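Hemolysin BL lytic component L1 (Bacillus cereus, PDB 7NMQ) is a lytic component of the haemolysin BL enterotoxin, an alpha-helical pore-forming toxin, and probably helps to permeabilise host cell membranes. Local coordinates at residues 31-42 with 275-286. Residues are numbered along the deposited sequence; the frame is centred on the assembly and turned at random. Where two conformers were deposited one is given.
Sequences MIKQPNVNLSNI and RANQAVLSLTNA
Arg-275, in the first turn of helix 275-325, reaches across to the loop that follows helix 10-33, touching it with every atom from CB to NH1. Its CB lies 4.0 Å from Ile-42 CD1, and CG packs on the same methyl while passing 3.3 Å from Asn-38 O. CD lies near both Asn-38 O and Ser-40 O; there the chain bends (chi3 -64°) and turns the guanidinium toward Asn-38 and Ser-40. Asn-38 ND2 sits over one face of that group, 3.5 Å from CZ, whereas NH1 donates in its own plane to Ser-40 O at 2.7 Å, arriving from above the carbonyl plane. A long, jointed arginine suits this place because its methylenes cover Ile-42 and its flat end takes an amide over one face and a carbonyl at its edge. Asn-38 OD1 accepts from Ser-40 N, an Asx turn that shapes the loop beside the arginine.

Further along, Val-37 and Leu-39 converge on Ala-279, whose small CB leaves room for both; Val-37 CG2 and Leu-39 CD2 come within 3.6 Å of it. Val-37 also lies across Leu-283 CD2, and is met by Leu-52 and His-56 of helix 45-103.

Gln-34, where helix 10-33 ends, suits its place because an amide donates and accepts at once. NE2 gives to Ser-282 O (2.9 Å), 48° out of the carbonyl plane and on the face opposite Ala-286 N, while OE1 accepts from Ala-226 N. Asn-285 ND2, held chiefly by Ala-226 O, adds a long bond to OE1 (3.3 Å) in the conformer given.

Polar grips near Gln-34 and Arg-275 thus flank a mainly apolar patch: side-chain donors that satisfy main-chain carbonyls probably hold the link between helices 10-33 and 45-103 against helix 275-325 of this largely helical toxin.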
loop_
_atom_site.group_PDB
_atom_site.type_symbol
_atom_site.label_atom_id
_atom_site.label_comp_id
_atom_site.label_asym_id
_atom_site.label_seq_id
_atom_site.Cartn_x
_atom_site.Cartn_y
_atom_site.Cartn_z
ATOM N N MET A 31 -8.952 2.189 -11.867
ATOM C CA MET A 31 -9.890 3.327 -11.936
ATOM C C MET A 31 -9.596 4.159 -13.183
ATOM O O MET A 31 -10.538 4.538 -13.864
ATOM C CB MET A 31 -9.791 4.213 -10.696
ATOM C CG MET A 31 -10.408 3.591 -9.471
ATOM S SD MET A 31 -11.945 2.708 -9.746
ATOM C CE MET A 31 -13.016 4.096 -10.097
ATOM N N ILE A 32 -8.327 4.463 -13.433
ATOM C CA ILE A 32 -7.897 5.334 -14.571
ATOM C C ILE A 32 -8.350 4.694 -15.885
ATOM O O ILE A 32 -8.684 5.433 -16.840
ATOM C CB ILE A 32 -6.376 5.608 -14.483
ATOM C CG1 ILE A 32 -6.115 6.559 -13.314
ATOM C CG2 ILE A 32 -5.826 6.140 -15.813
ATOM C CD1 ILE A 32 -4.693 6.651 -12.908
ATOM N N LYS A 33 -8.369 3.388 -15.983
ATOM C CA LYS A 33 -8.679 2.696 -17.258
ATOM C C LYS A 33 -10.182 2.478 -17.417
ATOM O O LYS A 33 -10.594 2.203 -18.514
ATOM C CB LYS A 33 -7.885 1.386 -17.335
ATOM C CG LYS A 33 -6.483 1.541 -17.932
ATOM C CD LYS A 33 -5.828 0.258 -18.354
ATOM C CE LYS A 33 -6.028 -0.138 -19.803
ATOM N NZ LYS A 33 -5.513 -1.509 -20.044
ATOM N N GLN A 34 -10.983 2.620 -16.382
ATOM C CA GLN A 34 -12.422 2.377 -16.508
ATOM C C GLN A 34 -13.062 3.611 -17.134
ATOM O O GLN A 34 -12.954 4.715 -16.604
ATOM C CB GLN A 34 -13.028 2.082 -15.153
ATOM C CG GLN A 34 -14.492 1.774 -15.314
ATOM C CD GLN A 34 -15.011 0.667 -14.454
ATOM O OE1 GLN A 34 -14.386 -0.357 -14.222
ATOM N NE2 GLN A 34 -16.167 0.919 -13.900
ATOM N N PRO A 35 -13.737 3.486 -18.291
ATOM C CA PRO A 35 -14.333 4.668 -18.909
ATOM C C PRO A 35 -15.622 5.111 -18.225
ATOM O O PRO A 35 -16.171 4.370 -17.415
ATOM C CB PRO A 35 -14.632 4.208 -20.324
ATOM C CG PRO A 35 -14.903 2.762 -20.159
ATOM C CD PRO A 35 -13.900 2.283 -19.120
ATOM N N ASN A 36 -16.027 6.339 -18.543
ATOM C CA ASN A 36 -17.366 6.842 -18.145
ATOM C C ASN A 36 -18.414 5.812 -18.545
ATOM O O ASN A 36 -18.368 5.262 -19.681
ATOM C CB ASN A 36 -17.654 8.231 -18.693
ATOM C CG ASN A 36 -16.982 9.366 -17.954
ATOM O OD1 ASN A 36 -16.137 9.144 -17.091
ATOM N ND2 ASN A 36 -17.363 10.590 -18.291
ATOM N N VAL A 37 -19.368 5.569 -17.680
ATOM C CA VAL A 37 -20.372 4.506 -17.958
ATOM C C VAL A 37 -21.188 4.906 -19.179
ATOM O O VAL A 37 -21.676 6.034 -19.285
ATOM C CB VAL A 37 -21.256 4.234 -16.738
ATOM C CG1 VAL A 37 -22.132 5.409 -16.332
ATOM C CG2 VAL A 37 -22.134 3.022 -16.940
ATOM N N ASN A 38 -21.387 3.938 -20.056
ATOM C CA ASN A 38 -22.197 4.128 -21.268
ATOM C C ASN A 38 -23.636 3.676 -21.006
ATOM O O ASN A 38 -23.917 2.484 -20.986
ATOM C CB ASN A 38 -21.571 3.385 -22.450
ATOM C CG ASN A 38 -22.348 3.591 -23.745
ATOM O OD1 ASN A 38 -23.373 4.273 -23.805
ATOM N ND2 ASN A 38 -21.846 2.978 -24.787
ATOM N N LEU A 39 -24.524 4.643 -20.851
ATOM C CA LEU A 39 -25.990 4.387 -20.852
ATOM C C LEU A 39 -26.666 5.226 -21.927
ATOM O O LEU A 39 -27.841 5.609 -21.764
ATOM C CB LEU A 39 -26.546 4.669 -19.463
ATOM C CG LEU A 39 -26.258 3.528 -18.494
ATOM C CD1 LEU A 39 -26.503 3.980 -17.077
ATOM C CD2 LEU A 39 -27.079 2.280 -18.827
ATOM N N SER A 40 -25.963 5.516 -23.004
ATOM C CA SER A 40 -26.537 6.318 -24.103
ATOM C C SER A 40 -27.637 5.503 -24.799
ATOM O O SER A 40 -27.487 4.288 -24.952
ATOM C CB SER A 40 -25.482 6.751 -25.052
ATOM O OG SER A 40 -24.974 5.631 -25.746
ATOM N N ASN A 41 -28.716 6.175 -25.186
ATOM C CA ASN A 41 -29.870 5.593 -25.922
ATOM C C ASN A 41 -30.607 4.582 -25.058
ATOM O O ASN A 41 -31.254 3.682 -25.587
ATOM C CB ASN A 41 -29.453 4.944 -27.248
ATOM C CG ASN A 41 -30.641 4.708 -28.164
ATOM O OD1 ASN A 41 -31.429 5.617 -28.373
ATOM N ND2 ASN A 41 -30.795 3.506 -28.706
ATOM N N ILE A 42 -30.583 4.773 -23.746
ATOM C CA ILE A 42 -31.462 4.054 -22.809
ATOM C C ILE A 42 -32.269 5.136 -22.122
ATOM O O ILE A 42 -31.661 6.120 -21.644
ATOM C CB ILE A 42 -30.648 3.181 -21.861
ATOM C CG1 ILE A 42 -29.984 2.087 -22.697
ATOM C CG2 ILE A 42 -31.496 2.627 -20.718
ATOM C CD1 ILE A 42 -29.008 1.270 -21.958
ATOM N N ARG A 275 -26.244 -3.499 -22.862
ATOM C CA ARG A 275 -25.661 -2.208 -22.426
ATOM C C ARG A 275 -26.071 -1.934 -20.967
ATOM O O ARG A 275 -25.245 -1.454 -20.180
ATOM C CB ARG A 275 -26.019 -1.058 -23.367
ATOM C CG ARG A 275 -25.487 0.269 -22.870
ATOM C CD ARG A 275 -25.626 1.335 -23.937
ATOM N NE ARG A 275 -24.848 1.082 -25.134
ATOM C CZ ARG A 275 -24.868 1.856 -26.231
ATOM N NH1 ARG A 275 -25.684 2.876 -26.297
ATOM N NH2 ARG A 275 -24.100 1.581 -27.265
ATOM N N ALA A 276 -27.362 -2.041 -20.631
ATOM C CA ALA A 276 -27.832 -1.751 -19.263
ATOM C C ALA A 276 -27.121 -2.666 -18.261
ATOM O O ALA A 276 -26.678 -2.181 -17.209
ATOM C CB ALA A 276 -29.323 -1.918 -19.175
ATOM N N ASN A 277 -27.018 -3.945 -18.562
ATOM C CA ASN A 277 -26.405 -4.908 -17.621
ATOM C C ASN A 277 -24.912 -4.649 -17.565
ATOM O O ASN A 277 -24.318 -4.766 -16.439
ATOM C CB ASN A 277 -26.768 -6.332 -18.000
ATOM C CG ASN A 277 -28.181 -6.663 -17.557
ATOM O OD1 ASN A 277 -29.092 -6.776 -18.352
ATOM N ND2 ASN A 277 -28.368 -6.902 -16.282
ATOM N N GLN A 278 -24.283 -4.246 -18.650
ATOM C CA GLN A 278 -22.848 -3.853 -18.598
ATOM C C GLN A 278 -22.673 -2.665 -17.655
ATOM O O GLN A 278 -21.652 -2.578 -16.977
ATOM C CB GLN A 278 -22.281 -3.540 -19.981
ATOM C CG GLN A 278 -22.055 -4.790 -20.782
ATOM C CD GLN A 278 -21.436 -4.543 -22.128
ATOM O OE1 GLN A 278 -21.439 -3.433 -22.653
ATOM N NE2 GLN A 278 -20.903 -5.600 -22.696
ATOM N N ALA A 279 -23.634 -1.753 -17.634
ATOM C CA ALA A 279 -23.554 -0.574 -16.760
ATOM C C ALA A 279 -23.672 -1.042 -15.312
ATOM O O ALA A 279 -22.966 -0.528 -14.474
ATOM C CB ALA A 279 -24.636 0.431 -17.077
ATOM N N VAL A 280 -24.574 -1.949 -15.012
ATOM C CA VAL A 280 -24.682 -2.468 -13.622
ATOM C C VAL A 280 -23.333 -3.054 -13.215
ATOM O O VAL A 280 -22.856 -2.819 -12.088
ATOM C CB VAL A 280 -25.797 -3.502 -13.515
ATOM C CG1 VAL A 280 -25.758 -4.199 -12.166
ATOM C CG2 VAL A 280 -27.116 -2.829 -13.788
ATOM N N LEU A 281 -22.736 -3.828 -14.095
ATOM C CA LEU A 281 -21.450 -4.469 -13.794
ATOM C C LEU A 281 -20.408 -3.399 -13.542
ATOM O O LEU A 281 -19.625 -3.496 -12.555
ATOM C CB LEU A 281 -21.053 -5.375 -14.952
ATOM C CG LEU A 281 -21.814 -6.682 -14.985
ATOM C CD1 LEU A 281 -21.645 -7.390 -16.294
ATOM C CD2 LEU A 281 -21.461 -7.594 -13.865
ATOM N N SER A 282 -20.273 -2.453 -14.449
ATOM C CA SER A 282 -19.149 -1.503 -14.355
ATOM C C SER A 282 -19.355 -0.604 -13.134
ATOM O O SER A 282 -18.362 -0.320 -12.453
ATOM C CB SER A 282 -18.962 -0.738 -15.634
ATOM O OG SER A 282 -20.047 0.102 -15.894
ATOM N N LEU A 283 -20.564 -0.132 -12.907
ATOM C CA LEU A 283 -20.801 0.750 -11.763
ATOM C C LEU A 283 -20.603 -0.007 -10.463
ATOM O O LEU A 283 -20.068 0.610 -9.495
ATOM C CB LEU A 283 -22.203 1.332 -11.829
ATOM C CG LEU A 283 -22.402 2.252 -13.029
ATOM C CD1 LEU A 283 -23.848 2.648 -13.050
ATOM C CD2 LEU A 283 -21.496 3.483 -12.991
ATOM N N THR A 284 -21.025 -1.247 -10.395
ATOM C CA THR A 284 -20.897 -2.018 -9.138
ATOM C C THR A 284 -19.415 -2.286 -8.864
ATOM O O THR A 284 -18.932 -2.169 -7.748
ATOM C CB THR A 284 -21.720 -3.301 -9.175
ATOM O OG1 THR A 284 -23.081 -2.956 -9.445
ATOM C CG2 THR A 284 -21.649 -4.031 -7.856
ATOM N N ASN A 285 -18.685 -2.649 -9.898
ATOM C CA ASN A 285 -17.224 -2.869 -9.829
ATOM C C ASN A 285 -16.556 -1.601 -9.290
ATOM O O ASN A 285 -15.733 -1.714 -8.368
ATOM C CB ASN A 285 -16.699 -3.248 -11.214
ATOM C CG ASN A 285 -15.220 -3.529 -11.239
ATOM O OD1 ASN A 285 -14.802 -4.489 -10.623
ATOM N ND2 ASN A 285 -14.478 -2.770 -12.037
ATOM N N ALA A 286 -16.871 -0.453 -9.876
ATOM C CA ALA A 286 -16.266 0.821 -9.446
ATOM C C ALA A 286 -16.642 1.096 -7.989
ATOM O O ALA A 286 -15.792 1.599 -7.247
ATOM C CB ALA A 286 -16.621 1.931 -10.376
HETATM O O HOH W 1 -18.703 2.484 -15.367
HETATM O O HOH W 2 -22.935 0.136 -20.346
#